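Local coordinates for flavodoxin (Methanosarcina acetivorans C2A, PDB 5WID), which probably carries electrons between redox partners with a bound flavin mononucleotide, as flavodoxins generally do, at residues Y60-P65 with I98-K103; V6-S11 with V53-F58; G84-S89 with D113-I118. All coordinates share one frame; numbering follows the deposited sequence.

Contact 1: Y60-P65 with I98-K103; sequences YKMLLP and ILIAEK. With FMN (flavin mononucleotide), chain D.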
loop_
_atom_site.group_PDB
_atom_site.type_symbol
_atom_site.label_atom_id
_atom_site.label_comp_id
_atom_site.label_asym_id
_atom_site.label_seq_id
_atom_site.Cartn_x
_atom_site.Cartn_y
_atom_site.Cartn_z
ATOM N N TYR A 60 -6.130 14.453 9.611
ATOM C CA TYR A 60 -5.910 14.929 8.243
ATOM C C TYR A 60 -4.578 14.488 7.652
ATOM O O TYR A 60 -4.176 15.016 6.609
ATOM C CB TYR A 60 -6.056 16.460 8.164
ATOM C CG TYR A 60 -7.186 16.902 9.055
ATOM C CD1 TYR A 60 -8.490 16.530 8.763
ATOM C CD2 TYR A 60 -6.946 17.604 10.229
ATOM C CE1 TYR A 60 -9.527 16.873 9.591
ATOM C CE2 TYR A 60 -7.978 17.949 11.071
ATOM C CZ TYR A 60 -9.267 17.583 10.741
ATOM O OH TYR A 60 -10.311 17.919 11.558
ATOM N N LYS A 61 -3.903 13.516 8.266
ATOM C CA LYS A 61 -2.567 13.096 7.861
ATOM C C LYS A 61 -2.471 11.578 7.953
ATOM O O LYS A 61 -3.284 10.930 8.609
ATOM C CB LYS A 61 -1.484 13.718 8.765
ATOM C CG LYS A 61 -1.318 15.234 8.642
ATOM C CD LYS A 61 -1.133 15.641 7.183
ATOM C CE LYS A 61 -0.979 17.153 7.020
ATOM N NZ LYS A 61 -0.632 17.515 5.615
ATOM N N MET A 62 -1.463 11.004 7.298
ATOM C CA MET A 62 -1.066 9.658 7.697
ATOM C C MET A 62 -0.431 9.742 9.079
ATOM O O MET A 62 0.076 10.796 9.487
ATOM C CB MET A 62 -0.092 9.039 6.683
ATOM C CG MET A 62 1.356 9.519 6.819
ATOM S SD MET A 62 2.353 8.996 5.399
ATOM C CE MET A 62 1.802 10.137 4.141
ATOM N N LEU A 63 -0.492 8.651 9.836
ATOM C CA LEU A 63 0.066 8.737 11.182
ATOM C C LEU A 63 1.582 8.909 11.117
ATOM O O LEU A 63 2.237 8.481 10.161
ATOM C CB LEU A 63 -0.304 7.508 12.011
ATOM C CG LEU A 63 -1.725 7.541 12.602
ATOM C CD1 LEU A 63 -2.751 7.127 11.538
ATOM C CD2 LEU A 63 -1.835 6.632 13.819
ATOM N N LEU A 64 2.132 9.576 12.132
ATOM C CA LEU A 64 3.553 9.919 12.128
ATOM C C LEU A 64 4.496 8.729 11.928
ATOM O O LEU A 64 5.479 8.883 11.180
ATOM C CB LEU A 64 3.893 10.676 13.422
ATOM C CG LEU A 64 5.341 11.149 13.582
ATOM C CD1 LEU A 64 5.750 12.035 12.404
ATOM C CD2 LEU A 64 5.520 11.893 14.901
ATOM N N PRO A 65 4.288 7.552 12.536
ATOM C CA PRO A 65 5.196 6.434 12.234
ATOM C C PRO A 65 5.229 6.078 10.760
ATOM O O PRO A 65 6.292 5.704 10.252
ATOM C CB PRO A 65 4.635 5.281 13.080
ATOM C CG PRO A 65 3.987 5.995 14.256
ATOM C CD PRO A 65 3.332 7.191 13.603
ATOM N N ILE A 98 -4.062 9.777 -0.269
ATOM C CA ILE A 98 -3.668 10.786 -1.253
ATOM C C ILE A 98 -2.243 11.241 -0.986
ATOM O O ILE A 98 -1.421 11.363 -1.903
ATOM C CB ILE A 98 -4.625 11.993 -1.212
ATOM C CG1 ILE A 98 -6.077 11.542 -1.108
ATOM C CG2 ILE A 98 -4.384 12.906 -2.417
ATOM C CD1 ILE A 98 -6.512 10.747 -2.259
ATOM N N LEU A 99 -1.949 11.530 0.288
ATOM C CA LEU A 99 -0.618 11.986 0.675
ATOM C C LEU A 99 0.433 10.911 0.445
ATOM O O LEU A 99 1.565 11.215 0.054
ATOM C CB LEU A 99 -0.639 12.414 2.142
ATOM C CG LEU A 99 -1.565 13.610 2.350
ATOM C CD1 LEU A 99 -1.768 13.869 3.848
ATOM C CD2 LEU A 99 -1.005 14.856 1.648
ATOM N N ILE A 100 0.082 9.651 0.699
ATOM C CA ILE A 100 0.999 8.549 0.418
ATOM C C ILE A 100 1.330 8.510 -1.066
ATOM O O ILE A 100 2.497 8.412 -1.459
ATOM C CB ILE A 100 0.388 7.216 0.893
ATOM C CG1 ILE A 100 0.332 7.193 2.425
ATOM C CG2 ILE A 100 1.174 6.026 0.308
ATOM C CD1 ILE A 100 -0.419 5.991 2.966
ATOM N N ALA A 101 0.300 8.567 -1.914
ATOM C CA ALA A 101 0.521 8.553 -3.358
ATOM C C ALA A 101 1.415 9.704 -3.798
ATOM O O ALA A 101 2.316 9.518 -4.625
ATOM C CB ALA A 101 -0.818 8.619 -4.092
ATOM N N GLU A 102 1.169 10.910 -3.270
ATOM C CA GLU A 102 1.987 12.059 -3.648
ATOM C C GLU A 102 3.444 11.854 -3.248
ATOM O O GLU A 102 4.357 12.155 -4.026
ATOM C CB GLU A 102 1.412 13.333 -3.022
ATOM C CG GLU A 102 0.227 13.887 -3.794
ATOM C CD GLU A 102 -0.614 14.876 -2.996
ATOM O OE1 GLU A 102 -0.100 15.445 -2.007
ATOM O OE2 GLU A 102 -1.790 15.087 -3.370
ATOM N N LYS A 103 3.681 11.330 -2.040
ATOM C CA LYS A 103 5.044 11.024 -1.612
ATOM C C LYS A 103 5.706 10.024 -2.544
ATOM O O LYS A 103 6.869 10.197 -2.923
ATOM C CB LYS A 103 5.034 10.457 -0.198
ATOM C CG LYS A 103 5.359 11.429 0.892
ATOM C CD LYS A 103 5.606 10.670 2.194
ATOM C CE LYS A 103 5.274 11.551 3.375
ATOM N NZ LYS A 103 6.131 12.745 3.355
HETATM N N1 FMN D . -10.613 9.982 9.633
HETATM C C2 FMN D . -10.477 10.969 8.686
HETATM O O2 FMN D . -10.917 10.786 7.547
HETATM N N3 FMN D . -9.852 12.162 9.008
HETATM C C4 FMN D . -9.343 12.378 10.262
HETATM O O4 FMN D . -8.780 13.458 10.500
HETATM C C4A FMN D . -9.491 11.379 11.228
HETATM N N5 FMN D . -9.013 11.561 12.509
HETATM C C5A FMN D . -9.167 10.567 13.455
HETATM C C6 FMN D . -8.682 10.782 14.744
HETATM C C7 FMN D . -8.825 9.794 15.706
HETATM C C7M FMN D . -8.290 10.049 17.091
HETATM C C8 FMN D . -9.465 8.597 15.392
HETATM C C8M FMN D . -9.631 7.523 16.431
HETATM C C9 FMN D . -9.958 8.380 14.100
HETATM C C9A FMN D . -9.806 9.370 13.136
HETATM N N10 FMN D . -10.280 9.176 11.848
HETATM C C10 FMN D . -10.132 10.178 10.906
HETATM C "C1'" FMN D . -10.989 7.913 11.478
HETATM C "C2'" FMN D . -10.061 6.752 11.125
HETATM O "O2'" FMN D . -9.245 7.028 9.999
HETATM C "C3'" FMN D . -10.963 5.563 10.813
HETATM O "O3'" FMN D . -11.592 5.143 12.012
HETATM C "C4'" FMN D . -10.243 4.384 10.153
HETATM O "O4'" FMN D . -11.230 3.435 9.795
HETATM C "C5'" FMN D . -9.190 3.729 11.050
HETATM O "O5'" FMN D . -8.546 2.728 10.278
HETATM P P FMN D . -7.436 1.777 10.945
HETATM O O1P FMN D . -6.702 1.114 9.805
HETATM O O2P FMN D . -6.488 2.644 11.748
HETATM O O3P FMN D . -8.138 0.770 11.814
#
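Met62 drives its terminal methyl into a groove of helix 96-106, where CE lies 3.7 Å from Ile100 CG1. The same methyl touches Leu99 CB at 3.9 Å and the CE of Lys103 at 3.8 Å, so one methyl is shared by residues from a single turn of the helix. Its chain runs straight through chi2 and bends only at the end (chi3 76°), which turns CE in among these three partners. Methionine is long and unbranched enough to carry a methyl across to the helix. Lys103 offers only its aliphatic part here; its chain bends at chi4 and NZ forms a salt bridge with Asp71. Beside this, Leu99 CD1 touches Lys61 CD and the carbonyl O of Tyr60, each at 3.8 Å, the leucine and lysine side chains crossing obliquely. The short, weakly bonded strand 61-62 runs antiparallel to strand 50-58 of the flavodoxin sheet, and Met62 also packs on Met70 of helix 64-76, which starts just beyond Leu63, its N-cap residue. At the other end of the segment Tyr60 meets the flavin: its backbone N donates to FMN O4 (3.0 Å), while that oxygen sits 3.5 Å above one face of the phenol ring, offset toward the rim.

Contact 2: V6-S11 with V53-F58; sequences VYLSTS and VGSSTF. With FMN (flavin mononucleotide), chain D; ACT (acetate ion), chain F.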
loop_
_atom_site.group_PDB
_atom_site.type_symbol
_atom_site.label_atom_id
_atom_site.label_comp_id
_atom_site.label_asym_id
_atom_site.label_seq_id
_atom_site.Cartn_x
_atom_site.Cartn_y
_atom_site.Cartn_z
ATOM N N VAL A 6 2.522 -2.953 2.535
ATOM C CA VAL A 6 2.974 -2.450 3.833
ATOM C C VAL A 6 1.888 -1.544 4.388
ATOM O O VAL A 6 1.361 -0.704 3.653
ATOM C CB VAL A 6 4.289 -1.655 3.697
ATOM C CG1 VAL A 6 4.763 -1.151 5.084
ATOM C CG2 VAL A 6 5.352 -2.478 2.996
ATOM N N TYR A 7 1.582 -1.667 5.683
ATOM C CA TYR A 7 0.457 -0.895 6.213
ATOM C C TYR A 7 0.702 -0.452 7.653
ATOM O O TYR A 7 1.491 -1.045 8.398
ATOM C CB TYR A 7 -0.863 -1.695 6.140
ATOM C CG TYR A 7 -0.810 -2.952 6.964
ATOM C CD1 TYR A 7 -0.289 -4.132 6.439
ATOM C CD2 TYR A 7 -1.229 -2.949 8.292
ATOM C CE1 TYR A 7 -0.203 -5.279 7.212
ATOM C CE2 TYR A 7 -1.142 -4.092 9.074
ATOM C CZ TYR A 7 -0.627 -5.254 8.527
ATOM O OH TYR A 7 -0.540 -6.400 9.292
ATOM N N LEU A 8 -0.003 0.618 8.022
ATOM C CA LEU A 8 -0.201 1.029 9.406
ATOM C C LEU A 8 -1.692 0.959 9.687
ATOM O O LEU A 8 -2.494 1.474 8.901
ATOM C CB LEU A 8 0.305 2.455 9.658
ATOM C CG LEU A 8 0.251 2.932 11.118
ATOM C CD1 LEU A 8 1.388 3.925 11.418
ATOM C CD2 LEU A 8 -1.108 3.581 11.430
ATOM N N SER A 9 -2.065 0.374 10.829
ATOM C CA SER A 9 -3.477 0.276 11.173
ATOM C C SER A 9 -3.633 0.380 12.680
ATOM O O SER A 9 -2.882 -0.269 13.412
ATOM C CB SER A 9 -4.057 -1.054 10.657
ATOM O OG SER A 9 -5.461 -1.111 10.855
ATOM N N THR A 10 -4.608 1.177 13.135
ATOM C CA THR A 10 -4.837 1.369 14.569
ATOM C C THR A 10 -5.953 0.497 15.129
ATOM O O THR A 10 -5.942 0.181 16.325
ATOM C CB THR A 10 -5.164 2.843 14.886
ATOM O OG1 THR A 10 -6.441 3.202 14.341
ATOM C CG2 THR A 10 -4.085 3.779 14.314
ATOM N N SER A 11 -6.917 0.099 14.305
ATOM C CA SER A 11 -8.025 -0.720 14.765
ATOM C C SER A 11 -8.301 -1.900 13.849
ATOM O O SER A 11 -9.264 -2.633 14.090
ATOM C CB SER A 11 -9.307 0.128 14.910
ATOM O OG SER A 11 -9.966 0.352 13.653
ATOM N N VAL A 53 1.430 0.849 -0.153
ATOM C CA VAL A 53 1.560 1.404 1.193
ATOM C C VAL A 53 0.205 1.934 1.644
ATOM O O VAL A 53 -0.443 2.684 0.904
ATOM C CB VAL A 53 2.618 2.518 1.248
ATOM C CG1 VAL A 53 2.678 3.145 2.644
ATOM C CG2 VAL A 53 4.008 1.962 0.864
ATOM N N GLY A 54 -0.205 1.559 2.853
ATOM C CA GLY A 54 -1.494 1.968 3.379
ATOM C C GLY A 54 -1.407 2.511 4.791
ATOM O O GLY A 54 -0.612 2.055 5.609
ATOM N N SER A 55 -2.253 3.504 5.065
ATOM C CA SER A 55 -2.382 4.056 6.405
ATOM C C SER A 55 -3.788 4.591 6.586
ATOM O O SER A 55 -4.394 5.103 5.640
ATOM C CB SER A 55 -1.380 5.194 6.665
ATOM O OG SER A 55 -1.575 5.759 7.953
ATOM N N SER A 56 -4.276 4.538 7.821
ATOM C CA SER A 56 -5.487 5.279 8.110
ATOM C C SER A 56 -5.163 6.770 8.206
ATOM O O SER A 56 -3.999 7.185 8.165
ATOM C CB SER A 56 -6.147 4.763 9.394
ATOM O OG SER A 56 -5.189 4.654 10.441
ATOM N N THR A 57 -6.214 7.585 8.282
ATOM C CA THR A 57 -6.091 9.034 8.383
ATOM C C THR A 57 -6.405 9.432 9.819
ATOM O O THR A 57 -7.492 9.133 10.322
ATOM C CB THR A 57 -7.048 9.747 7.421
ATOM O OG1 THR A 57 -6.771 9.378 6.060
ATOM C CG2 THR A 57 -6.942 11.272 7.577
ATOM N N PHE A 58 -5.452 10.076 10.486
ATOM C CA PHE A 58 -5.671 10.668 11.803
ATOM C C PHE A 58 -5.350 12.148 11.706
ATOM O O PHE A 58 -4.236 12.509 11.314
ATOM C CB PHE A 58 -4.784 10.022 12.874
ATOM C CG PHE A 58 -5.409 8.846 13.569
ATOM C CD1 PHE A 58 -5.939 7.783 12.848
ATOM C CD2 PHE A 58 -5.443 8.795 14.951
ATOM C CE1 PHE A 58 -6.501 6.689 13.508
ATOM C CE2 PHE A 58 -5.998 7.711 15.616
ATOM C CZ PHE A 58 -6.524 6.655 14.901
HETATM N N1 FMN D . -10.613 9.982 9.633
HETATM C C2 FMN D . -10.477 10.969 8.686
HETATM O O2 FMN D . -10.917 10.786 7.547
HETATM N N3 FMN D . -9.852 12.162 9.008
HETATM C C4 FMN D . -9.343 12.378 10.262
HETATM O O4 FMN D . -8.780 13.458 10.500
HETATM C C4A FMN D . -9.491 11.379 11.228
HETATM N N5 FMN D . -9.013 11.561 12.509
HETATM C C5A FMN D . -9.167 10.567 13.455
HETATM C C6 FMN D . -8.682 10.782 14.744
HETATM C C7 FMN D . -8.825 9.794 15.706
HETATM C C7M FMN D . -8.290 10.049 17.091
HETATM C C8 FMN D . -9.465 8.597 15.392
HETATM C C8M FMN D . -9.631 7.523 16.431
HETATM C C9 FMN D . -9.958 8.380 14.100
HETATM C C9A FMN D . -9.806 9.370 13.136
HETATM N N10 FMN D . -10.280 9.176 11.848
HETATM C C10 FMN D . -10.132 10.178 10.906
HETATM C "C1'" FMN D . -10.989 7.913 11.478
HETATM C "C2'" FMN D . -10.061 6.752 11.125
HETATM O "O2'" FMN D . -9.245 7.028 9.999
HETATM C "C3'" FMN D . -10.963 5.563 10.813
HETATM O "O3'" FMN D . -11.592 5.143 12.012
HETATM C "C4'" FMN D . -10.243 4.384 10.153
HETATM O "O4'" FMN D . -11.230 3.435 9.795
HETATM C "C5'" FMN D . -9.190 3.729 11.050
HETATM O "O5'" FMN D . -8.546 2.728 10.278
HETATM P P FMN D . -7.436 1.777 10.945
HETATM O O1P FMN D . -6.702 1.114 9.805
HETATM O O2P FMN D . -6.488 2.644 11.748
HETATM O O3P FMN D . -8.138 0.770 11.814
HETATM C C ACT F . 0.307 -6.578 12.529
HETATM O O ACT F . 0.688 -6.032 13.600
HETATM O OXT ACT F . -0.527 -5.966 11.809
HETATM C CH3 ACT F . 0.816 -7.918 12.137
#
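Thr10 and Phe58 approach from opposite directions and meet beside the flavin, Thr10 OG1 lying 3.5 Å from Phe58 CZ. The hydroxyl serves the phosphate: set between the backbone N and the carbonyl carbon (chi1 68°), Thr10 OG1 is turned to FMN O2P and donates to it at 2.7 Å, and Thr10 N reaches the same oxygen at 2.8 Å with a nearly straight N-H...O angle of 163°. From the other segment Ser56 OG adds a third bond to O2P, also 2.7 Å long. Small hydroxylated residues fit here because they donate hydrogen bonds without crowding the anion; Ser9 OG and Ser11, through both N and OG, hold O1P and O3P. This is the phosphate-binding loop of flavodoxins, set at the end of the first strand.

Phe58 lays one face of its ring on the dimethylbenzene end of the isoalloxazine, with CE2 3.5 Å from FMN C7. Replacing Phe58 by alanine would probably bare this end of the flavin and leave Thr10 without its aromatic neighbour.

Behind these groups, Ser55 OG donates to Ser56 O (2.8 Å) and probably steadies the backbone at Ser56. The strands themselves are joined by Gly54 N to Val6 O and by Leu8 N to Gly54 O, both 2.9 Å, running parallel at an angle of 9°. Gly54 uses both its N and its O on strand 2-8. Tyr7 points its side chain toward helix 13-27, while Val6, Leu8 and Val53 occupy the sheet's other face, against helix 64-76, with Val53 also touching helix 96-106.

Contact 3: G84-S89 with D113-I118; sequences GAAFGS and DPVLRI. With FMN (flavin mononucleotide), chain D.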
loop_
_atom_site.group_PDB
_atom_site.type_symbol
_atom_site.label_atom_id
_atom_site.label_comp_id
_atom_site.label_asym_id
_atom_site.label_seq_id
_atom_site.Cartn_x
_atom_site.Cartn_y
_atom_site.Cartn_z
ATOM N N GLY A 84 4.110 1.577 -7.627
ATOM C CA GLY A 84 3.574 1.877 -6.312
ATOM C C GLY A 84 2.058 1.831 -6.276
ATOM O O GLY A 84 1.408 1.937 -7.321
ATOM N N ALA A 85 1.488 1.667 -5.081
ATOM C CA ALA A 85 0.045 1.759 -4.886
ATOM C C ALA A 85 -0.204 2.315 -3.491
ATOM O O ALA A 85 0.587 2.091 -2.573
ATOM C CB ALA A 85 -0.650 0.399 -5.062
ATOM N N ALA A 86 -1.313 3.035 -3.330
ATOM C CA ALA A 86 -1.600 3.727 -2.080
ATOM C C ALA A 86 -3.026 3.417 -1.648
ATOM O O ALA A 86 -3.931 3.383 -2.489
ATOM C CB ALA A 86 -1.408 5.253 -2.246
ATOM N N PHE A 87 -3.233 3.209 -0.339
ATOM C CA PHE A 87 -4.561 2.845 0.143
ATOM C C PHE A 87 -4.716 3.211 1.614
ATOM O O PHE A 87 -3.755 3.585 2.291
ATOM C CB PHE A 87 -4.857 1.347 -0.065
ATOM C CG PHE A 87 -3.984 0.421 0.764
ATOM C CD1 PHE A 87 -2.706 0.104 0.344
ATOM C CD2 PHE A 87 -4.472 -0.159 1.934
ATOM C CE1 PHE A 87 -1.885 -0.753 1.090
ATOM C CE2 PHE A 87 -3.679 -1.021 2.691
ATOM C CZ PHE A 87 -2.380 -1.321 2.273
ATOM N N GLY A 88 -5.953 3.089 2.107
ATOM C CA GLY A 88 -6.186 3.253 3.538
ATOM C C GLY A 88 -7.646 3.393 3.920
ATOM O O GLY A 88 -8.488 3.689 3.072
ATOM N N SER A 89 -7.959 3.205 5.197
ATOM C CA SER A 89 -9.307 3.407 5.716
ATOM C C SER A 89 -9.383 4.772 6.388
ATOM O O SER A 89 -8.379 5.292 6.877
ATOM C CB SER A 89 -9.667 2.298 6.711
ATOM O OG SER A 89 -10.947 2.484 7.291
ATOM N N ASP A 113 -3.282 3.720 -10.599
ATOM C CA ASP A 113 -4.665 3.975 -10.229
ATOM C C ASP A 113 -5.368 2.642 -9.998
ATOM O O ASP A 113 -5.060 1.647 -10.668
ATOM C CB ASP A 113 -5.396 4.733 -11.337
ATOM C CG ASP A 113 -4.820 6.104 -11.610
ATOM O OD1 ASP A 113 -4.649 6.895 -10.664
ATOM O OD2 ASP A 113 -4.568 6.400 -12.796
ATOM N N PRO A 114 -6.332 2.570 -9.075
ATOM C CA PRO A 114 -6.797 3.672 -8.231
ATOM C C PRO A 114 -6.034 3.779 -6.920
ATOM O O PRO A 114 -5.656 2.752 -6.349
ATOM C CB PRO A 114 -8.250 3.289 -7.945
ATOM C CG PRO A 114 -8.191 1.791 -7.856
ATOM C CD PRO A 114 -7.172 1.366 -8.910
ATOM N N VAL A 115 -5.818 5.010 -6.460
ATOM C CA VAL A 115 -5.561 5.242 -5.041
ATOM C C VAL A 115 -6.849 4.911 -4.302
ATOM O O VAL A 115 -7.909 5.464 -4.610
ATOM C CB VAL A 115 -5.123 6.694 -4.809
ATOM C CG1 VAL A 115 -5.039 7.033 -3.310
ATOM C CG2 VAL A 115 -3.796 6.966 -5.520
ATOM N N LEU A 116 -6.781 3.980 -3.347
ATOM C CA LEU A 116 -7.979 3.333 -2.815
ATOM C C LEU A 116 -8.187 3.696 -1.351
ATOM O O LEU A 116 -7.424 3.261 -0.491
ATOM C CB LEU A 116 -7.880 1.814 -2.974
ATOM C CG LEU A 116 -9.098 1.019 -2.483
ATOM C CD1 LEU A 116 -10.392 1.474 -3.170
ATOM C CD2 LEU A 116 -8.864 -0.479 -2.703
ATOM N N ARG A 117 -9.238 4.456 -1.052
ATOM C CA ARG A 117 -9.602 4.710 0.336
ATOM C C ARG A 117 -11.020 4.207 0.585
ATOM O O ARG A 117 -11.871 4.225 -0.308
ATOM C CB ARG A 117 -9.475 6.201 0.696
ATOM C CG ARG A 117 -10.301 7.103 -0.156
ATOM C CD ARG A 117 -10.108 8.575 0.219
ATOM N NE ARG A 117 -10.952 9.410 -0.627
ATOM C CZ ARG A 117 -10.818 10.721 -0.754
ATOM N NH1 ARG A 117 -9.867 11.369 -0.077
ATOM N NH2 ARG A 117 -11.633 11.384 -1.562
ATOM N N ILE A 118 -11.261 3.730 1.802
ATOM C CA ILE A 118 -12.519 3.081 2.162
ATOM C C ILE A 118 -12.971 3.594 3.521
ATOM O O ILE A 118 -12.213 3.530 4.492
ATOM C CB ILE A 118 -12.373 1.548 2.214
ATOM C CG1 ILE A 118 -12.033 0.992 0.827
ATOM C CG2 ILE A 118 -13.678 0.904 2.715
ATOM C CD1 ILE A 118 -13.212 1.006 -0.111
HETATM N N1 FMN D . -10.613 9.982 9.633
HETATM C C2 FMN D . -10.477 10.969 8.686
HETATM O O2 FMN D . -10.917 10.786 7.547
HETATM N N3 FMN D . -9.852 12.162 9.008
HETATM C C4 FMN D . -9.343 12.378 10.262
HETATM O O4 FMN D . -8.780 13.458 10.500
HETATM C C4A FMN D . -9.491 11.379 11.228
HETATM N N5 FMN D . -9.013 11.561 12.509
HETATM C C5A FMN D . -9.167 10.567 13.455
HETATM C C6 FMN D . -8.682 10.782 14.744
HETATM C C7 FMN D . -8.825 9.794 15.706
HETATM C C7M FMN D . -8.290 10.049 17.091
HETATM C C8 FMN D . -9.465 8.597 15.392
HETATM C C8M FMN D . -9.631 7.523 16.431
HETATM C C9 FMN D . -9.958 8.380 14.100
HETATM C C9A FMN D . -9.806 9.370 13.136
HETATM N N10 FMN D . -10.280 9.176 11.848
HETATM C C10 FMN D . -10.132 10.178 10.906
HETATM C "C1'" FMN D . -10.989 7.913 11.478
HETATM C "C2'" FMN D . -10.061 6.752 11.125
HETATM O "O2'" FMN D . -9.245 7.028 9.999
HETATM C "C3'" FMN D . -10.963 5.563 10.813
HETATM O "O3'" FMN D . -11.592 5.143 12.012
HETATM C "C4'" FMN D . -10.243 4.384 10.153
HETATM O "O4'" FMN D . -11.230 3.435 9.795
HETATM C "C5'" FMN D . -9.190 3.729 11.050
HETATM O "O5'" FMN D . -8.546 2.728 10.278
HETATM P P FMN D . -7.436 1.777 10.945
HETATM O O1P FMN D . -6.702 1.114 9.805
HETATM O O2P FMN D . -6.488 2.644 11.748
HETATM O O3P FMN D . -8.138 0.770 11.814
HETATM O O HOH W 1 -2.808 3.062 -5.810
#
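Leu116 O is gripped by two consecutive residues of strand 84-89: Gly88 N donates to it at 3.0 Å, and Phe87 CA brings a C-H to it, the carbon 3.0 Å away. Gly88 O answers in the same way, accepting from Ile118 N at 3.1 Å with Arg117 CA equally near. One step back, Leu116 N donates a hydrogen bond to Ala86 O. The next position has no direct bond; a water accepts from Ala86 N and donates to Pro114 O, each 2.9 Å away, where a cis peptide precedes the proline.

Gly88 bears no side chain for good reason, since at its backbone angles a CB would be jammed against the carbonyl O of Phe87. Phe87 starts close to its partner, CB 4.2 Å from Leu116 CB, but with chi1 at 66° the ring swings away from the neighbouring strand and packs on Thr14 and Ile21 of helix 13-27. Ala86 and Val115 lie on the other face, under helix 96-106, where the small methyl of Ala86 is consistent with the helix's close approach. Arg117 stays extended from CG to NE, so that NH1 reaches Gly94 O, and its cation lies against the ring of Tyr90.

Near the end of the strand, Ser89 OG accepts a bond from FMN O4' at 2.7 Å and is also bonded to His120 O. Parallel strands 83-90 and 110-119, joined through helix 96-106, form a beta-alpha-beta crossover of the flavodoxin-like fold, with the cofactor at the C-terminal ends of the parallel strands.

In the fold
Strand 50-58 of contact 2 lies beside strand 83-90 of contact 3: Val53 N lies 2.8 Å from Ala85 O and Val53 O 3.1 Å from Phe87 N, probable hydrogen bonds that join the two contacts in one sheet, their centres about 11 Å apart. Contact 1 covers part of one face of that sheet. Ile100 CG2 rests 3.7 Å from Ala86 CB of contact 3, and Leu63 CD1 lies 3.5 Å from Phe58 CD1 of contact 2, about 9 Å separating the centres of contacts 1 and 2. All three reach FMN at different points: contact 2 holds the phosphate and covers part of the ring, contact 3 bonds the ribityl chain, and contact 1 bonds the flavin carbonyl.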